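Local coordinates for Lin0012 protein (Listeria innocua, PDB 3K17) that is probably an ATP-dependent phosphomevalonate kinase of the GHMP family, phosphorylating phosphomevalonate in the mevalonate route to isopentenyl diphosphate, at residues A[206-212]-A[262-267]; A[254-258]-A[273-277]. All coordinates share one frame; numbering follows the deposited sequence.

In the fold
Both contacts use helix 241-264, which pairs with helix 267-288 to form a helical hairpin. Interaction 2 (254-258 with 273-277) is the buried packing of these two helices against each other, while interaction 1 (206-212 with 262-267) fastens the turn of the hairpin to the end of strand 204-208 and the chain that follows it. Their centres are about 13 Å apart, and about 19 and 20 Å from the centre of the chain, on the same side. Along the sequence 206-212 comes first and 254-258 precedes 262-267, which leads into 273-277. Together the contacts join the two arms of the hairpin to each other and the hairpin to the large mixed sheet.

Interaction 1 (A[206-212]-A[262-267]); sequences ETLEEPV and FHTKDE
With CG of E206 anti to the backbone N (chi1 -177°) and an extended chain beyond it, the carboxylate of E206 is carried out to the imidazole of H263, whose own CG lies beside its backbone N (chi1 -75°) and lets the ring reach back although its CB points away from 206-212. NE2 of H263 donates to OE2 of E206 over 2.7 Å, nearly straight at 169°. The acceptor lies close to the ring plane and uses its syn lone pair, and the nearby carboxylate would tend to favour a protonated imidazole. In a second polar link K265, extended until it bends at chi4, brings NZ to OE1 of E209 at 3.1 Å, a salt bridge on the anti lone pair. The chain turns at K265, the first residue past the helix and the positive-phi position of a Schellman motif, and the side chain is carried back to E209.

The apolar part of the contact lies to one side of these polar links, round the buried ring of F262. L208 lays CD1 over one face, 4.0 Å from the centroid of the F262 ring, in a CH-pi contact suited to a branched aliphatic side chain. The rigid ring of P211 approaches obliquely, its CG 3.4 Å from CE1 of F262. At the ring edge stands the carbonyl oxygen of E209, 3.1 Å from CD1 of F262. That oxygen also accepts from a water, at 2.8 Å, which donates in turn to O of F262 and so bridges the two backbones.

E206 and L208 are also hydrogen-bonded through their backbones to A174 and W172 of strand 172-176, while L208 and F262 both touch I31 of strand 29-35. The contact thus joins the C-terminal end of helix 241-264 to the edge of the large mixed sheet, just before the chain enters strand 214-219.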
loop_
_atom_site.group_PDB
_atom_site.type_symbol
_atom_site.label_atom_id
_atom_site.label_comp_id
_atom_site.label_asym_id
_atom_site.label_seq_id
_atom_site.Cartn_x
_atom_site.Cartn_y
_atom_site.Cartn_z
ATOM N N GLU A 206 44.939 4.408 16.673
ATOM C CA GLU A 206 46.259 4.923 16.999
ATOM C C GLU A 206 46.636 6.192 16.254
ATOM O O GLU A 206 46.596 6.235 15.024
ATOM C CB GLU A 206 47.320 3.860 16.702
ATOM C CG GLU A 206 48.724 4.293 17.092
ATOM C CD GLU A 206 49.792 3.336 16.601
ATOM O OE1 GLU A 206 49.444 2.212 16.192
ATOM O OE2 GLU A 206 50.982 3.713 16.633
ATOM N N THR A 207 47.020 7.219 17.003
ATOM C CA THR A 207 47.447 8.471 16.405
ATOM C C THR A 207 48.846 8.243 15.835
ATOM O O THR A 207 49.708 7.679 16.510
ATOM C CB THR A 207 47.490 9.596 17.455
ATOM O OG1 THR A 207 46.151 9.945 17.837
ATOM C CG2 THR A 207 48.188 10.825 16.893
ATOM N N LEU A 208 49.059 8.671 14.593
ATOM C CA LEU A 208 50.340 8.509 13.919
ATOM C C LEU A 208 51.015 9.839 13.613
ATOM O O LEU A 208 50.398 10.903 13.695
ATOM C CB LEU A 208 50.160 7.751 12.605
ATOM C CG LEU A 208 49.651 6.314 12.665
ATOM C CD1 LEU A 208 49.366 5.819 11.246
ATOM C CD2 LEU A 208 50.682 5.435 13.347
ATOM N N GLU A 209 52.292 9.759 13.256
ATOM C CA GLU A 209 53.075 10.938 12.911
ATOM C C GLU A 209 52.989 11.132 11.407
ATOM O O GLU A 209 53.118 10.174 10.639
ATOM C CB GLU A 209 54.544 10.750 13.315
ATOM C CG GLU A 209 54.787 10.654 14.818
ATOM C CD GLU A 209 55.297 11.958 15.413
ATOM O OE1 GLU A 209 56.405 12.397 15.018
ATOM O OE2 GLU A 209 54.594 12.541 16.274
ATOM N N GLU A 210 52.768 12.373 10.995
ATOM C CA GLU A 210 52.667 12.706 9.582
ATOM C C GLU A 210 53.984 12.396 8.874
ATOM O O GLU A 210 55.055 12.774 9.346
ATOM C CB GLU A 210 52.346 14.192 9.434
ATOM C CG GLU A 210 52.026 14.629 8.018
ATOM C CD GLU A 210 51.723 16.113 7.938
ATOM O OE1 GLU A 210 51.144 16.653 8.902
ATOM O OE2 GLU A 210 52.046 16.739 6.911
ATOM N N PRO A 211 53.925 11.690 7.736
ATOM C CA PRO A 211 55.161 11.373 7.017
ATOM C C PRO A 211 55.803 12.647 6.477
ATOM O O PRO A 211 55.114 13.648 6.225
ATOM C CB PRO A 211 54.683 10.456 5.892
ATOM C CG PRO A 211 53.472 9.807 6.477
ATOM C CD PRO A 211 52.786 10.966 7.153
ATOM N N VAL A 212 57.121 12.610 6.302
ATOM C CA VAL A 212 57.846 13.764 5.786
ATOM C C VAL A 212 57.578 13.969 4.295
ATOM O O VAL A 212 57.448 15.105 3.844
ATOM C CB VAL A 212 59.384 13.632 6.024
ATOM C CG1 VAL A 212 60.124 14.807 5.371
ATOM C CG2 VAL A 212 59.683 13.620 7.525
ATOM N N PHE A 262 55.675 4.245 9.201
ATOM C CA PHE A 262 55.215 5.428 9.921
ATOM C C PHE A 262 55.982 5.572 11.230
ATOM O O PHE A 262 56.541 6.625 11.529
ATOM C CB PHE A 262 53.711 5.315 10.210
ATOM C CG PHE A 262 52.838 6.055 9.229
ATOM C CD1 PHE A 262 52.381 7.340 9.517
ATOM C CD2 PHE A 262 52.464 5.465 8.024
ATOM C CE1 PHE A 262 51.562 8.025 8.620
ATOM C CE2 PHE A 262 51.643 6.142 7.114
ATOM C CZ PHE A 262 51.192 7.424 7.415
ATOM N N HIS A 263 55.999 4.500 12.014
ATOM C CA HIS A 263 56.695 4.499 13.297
ATOM C C HIS A 263 58.167 4.872 13.155
ATOM O O HIS A 263 58.695 5.655 13.947
ATOM C CB HIS A 263 56.588 3.115 13.948
ATOM C CG HIS A 263 55.238 2.818 14.527
ATOM N ND1 HIS A 263 54.841 1.542 14.865
ATOM C CD2 HIS A 263 54.213 3.634 14.865
ATOM C CE1 HIS A 263 53.628 1.586 15.389
ATOM N NE2 HIS A 263 53.225 2.844 15.400
ATOM N N THR A 264 58.824 4.327 12.135
ATOM C CA THR A 264 60.246 4.592 11.940
ATOM C C THR A 264 60.580 5.664 10.911
ATOM O O THR A 264 61.751 5.932 10.651
ATOM C CB THR A 264 60.990 3.297 11.566
ATOM O OG1 THR A 264 60.509 2.799 10.310
ATOM C CG2 THR A 264 60.764 2.243 12.633
ATOM N N LYS A 265 59.554 6.287 10.339
ATOM C CA LYS A 265 59.763 7.329 9.338
ATOM C C LYS A 265 60.611 6.798 8.193
ATOM O O LYS A 265 61.491 7.486 7.690
ATOM C CB LYS A 265 60.452 8.540 9.968
ATOM C CG LYS A 265 59.733 9.086 11.188
ATOM C CD LYS A 265 60.400 10.346 11.714
ATOM C CE LYS A 265 59.760 10.810 13.020
ATOM N NZ LYS A 265 58.292 11.067 12.891
ATOM N N ASP A 266 60.339 5.564 7.790
ATOM C CA ASP A 266 61.073 4.927 6.705
ATOM C C ASP A 266 60.413 5.298 5.378
ATOM O O ASP A 266 59.528 4.592 4.890
ATOM C CB ASP A 266 61.055 3.410 6.895
ATOM C CG ASP A 266 61.971 2.686 5.925
ATOM O OD1 ASP A 266 62.037 3.093 4.745
ATOM O OD2 ASP A 266 62.612 1.695 6.344
ATOM N N GLU A 267 60.853 6.408 4.799
ATOM C CA GLU A 267 60.300 6.886 3.544
ATOM C C GLU A 267 60.295 5.851 2.419
ATOM O O GLU A 267 59.284 5.690 1.726
ATOM C CB GLU A 267 61.037 8.155 3.114
ATOM C CG GLU A 267 60.739 9.343 4.029
ATOM C CD GLU A 267 61.531 10.588 3.680
ATOM O OE1 GLU A 267 61.753 10.843 2.478
ATOM O OE2 GLU A 267 61.918 11.324 4.609
HETATM O O HOH W 1 55.596 9.040 10.204
#

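Interaction 2 (A[254-258]-A[273-277]); sequences IMKQI and SIKEN
Van der Waals packing makes up most of this contact, with I254 and S273 burying the most surface. I254 presses CD1 against the aliphatic base of E276, 3.6 Å from its CB, while its other branch, CG2, rests 3.5 Å from the carbonyl oxygen of S273. This wide beta-branched side chain therefore covers the backbone of the facing helix as well as a side chain. One turn on, chi1 of I258 (-164°) sends CG1 away from the backbone N and places CG2 between N and the carbonyl carbon, which aims CD1 at an end contact with CD1 of I274 at 3.8 Å. Where the backbones come nearest, at I258 and S273, the small serine suits the close spacing: CB of I258 lies 4.0 Å from CB of S273. M255, a selenomethionine, bends back from a CB that points away and brings its methyl to the side-chain amide of N277.

The polar groups lie mainly along the Q257 side. OG of S273 bonds to the carbonyl oxygen of L269 in its own helix, which satisfies a hydroxyl buried at the interface. The carboxylate of E276 makes a salt bridge with R250, while CB of E276, nearer the backbone, packs against I254. The side chains of Q257 and E276 cross at about a right angle, their flat ends turned 44° from each other.

The axes of the two short segments pass 9.7 Å apart at -159°, so the helices run nearly antiparallel. I258 and N277 also touch A18 of strand 7-18, and I274 and N277 touch strand 310-313. This is an antiparallel helical hairpin, its two arms joined by the short turn between helices 241-264 and 267-288, lying in the C-terminal part of a GHMP kinase fold.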
loop_
_atom_site.group_PDB
_atom_site.type_symbol
_atom_site.label_atom_id
_atom_site.label_comp_id
_atom_site.label_asym_id
_atom_site.label_seq_id
_atom_site.Cartn_x
_atom_site.Cartn_y
_atom_site.Cartn_z
ATOM N N ILE A 254 51.140 -5.957 4.111
ATOM C CA ILE A 254 51.443 -4.583 3.724
ATOM C C ILE A 254 51.156 -3.568 4.833
ATOM O O ILE A 254 51.944 -2.642 5.054
ATOM C CB ILE A 254 50.650 -4.196 2.448
ATOM C CG1 ILE A 254 51.047 -5.134 1.299
ATOM C CG2 ILE A 254 50.929 -2.739 2.068
ATOM C CD1 ILE A 254 50.257 -4.930 0.017
HETATM N N MSE A 255 50.028 -3.733 5.524
HETATM C CA MSE A 255 49.658 -2.817 6.604
HETATM C C MSE A 255 50.715 -2.820 7.701
HETATM O O MSE A 255 51.083 -1.771 8.232
HETATM C CB MSE A 255 48.304 -3.206 7.201
HETATM C CG MSE A 255 47.125 -2.911 6.298
HETATM SE SE MSE A 255 47.124 -1.070 5.687
HETATM C CE MSE A 255 47.598 -1.412 3.850
ATOM N N LYS A 256 51.192 -4.011 8.041
ATOM C CA LYS A 256 52.219 -4.154 9.062
ATOM C C LYS A 256 53.438 -3.331 8.646
ATOM O O LYS A 256 54.006 -2.594 9.453
ATOM C CB LYS A 256 52.595 -5.631 9.213
ATOM C CG LYS A 256 53.520 -5.934 10.382
ATOM C CD LYS A 256 53.649 -7.437 10.603
ATOM C CE LYS A 256 52.296 -8.066 10.954
ATOM N NZ LYS A 256 51.698 -7.485 12.195
ATOM N N GLN A 257 53.817 -3.452 7.375
ATOM C CA GLN A 257 54.957 -2.722 6.823
ATOM C C GLN A 257 54.767 -1.211 6.874
ATOM O O GLN A 257 55.620 -0.473 7.381
ATOM C CB GLN A 257 55.185 -3.130 5.367
ATOM C CG GLN A 257 55.817 -4.497 5.169
ATOM C CD GLN A 257 55.765 -4.943 3.717
ATOM O OE1 GLN A 257 56.050 -4.163 2.803
ATOM N NE2 GLN A 257 55.403 -6.201 3.496
ATOM N N ILE A 258 53.640 -0.748 6.347
ATOM C CA ILE A 258 53.373 0.678 6.321
ATOM C C ILE A 258 53.323 1.260 7.735
ATOM O O ILE A 258 53.777 2.380 7.964
ATOM C CB ILE A 258 52.061 0.978 5.530
ATOM C CG1 ILE A 258 51.998 2.463 5.173
ATOM C CG2 ILE A 258 50.839 0.574 6.348
ATOM C CD1 ILE A 258 50.967 2.792 4.101
ATOM N N SER A 273 55.380 0.252 0.035
ATOM C CA SER A 273 54.139 -0.264 0.612
ATOM C C SER A 273 52.930 0.247 -0.165
ATOM O O SER A 273 51.980 -0.495 -0.426
ATOM C CB SER A 273 54.010 0.158 2.078
ATOM O OG SER A 273 55.069 -0.360 2.854
ATOM N N ILE A 274 52.961 1.522 -0.527
ATOM C CA ILE A 274 51.867 2.113 -1.287
ATOM C C ILE A 274 51.764 1.434 -2.658
ATOM O O ILE A 274 50.667 1.095 -3.115
ATOM C CB ILE A 274 52.081 3.631 -1.458
ATOM C CG1 ILE A 274 51.971 4.327 -0.096
ATOM C CG2 ILE A 274 51.062 4.204 -2.426
ATOM C CD1 ILE A 274 50.612 4.172 0.579
ATOM N N LYS A 275 52.909 1.215 -3.304
ATOM C CA LYS A 275 52.917 0.571 -4.612
ATOM C C LYS A 275 52.292 -0.810 -4.504
ATOM O O LYS A 275 51.486 -1.206 -5.350
ATOM C CB LYS A 275 54.344 0.433 -5.150
ATOM C CG LYS A 275 55.102 1.735 -5.323
ATOM C CD LYS A 275 56.428 1.468 -6.040
ATOM C CE LYS A 275 57.441 2.569 -5.791
ATOM N NZ LYS A 275 56.926 3.889 -6.217
ATOM N N GLU A 276 52.661 -1.543 -3.458
ATOM C CA GLU A 276 52.120 -2.881 -3.252
ATOM C C GLU A 276 50.624 -2.833 -2.957
ATOM O O GLU A 276 49.857 -3.645 -3.483
ATOM C CB GLU A 276 52.843 -3.588 -2.102
ATOM C CG GLU A 276 54.332 -3.804 -2.329
ATOM C CD GLU A 276 54.944 -4.696 -1.267
ATOM O OE1 GLU A 276 54.531 -5.869 -1.181
ATOM O OE2 GLU A 276 55.829 -4.232 -0.518
ATOM N N ASN A 277 50.206 -1.890 -2.114
ATOM C CA ASN A 277 48.785 -1.777 -1.792
ATOM C C ASN A 277 48.041 -1.506 -3.094
ATOM O O ASN A 277 47.013 -2.115 -3.372
ATOM C CB ASN A 277 48.525 -0.632 -0.806
ATOM C CG ASN A 277 47.200 -0.784 -0.069
ATOM O OD1 ASN A 277 46.305 -1.502 -0.515
ATOM N ND2 ASN A 277 47.068 -0.098 1.062
#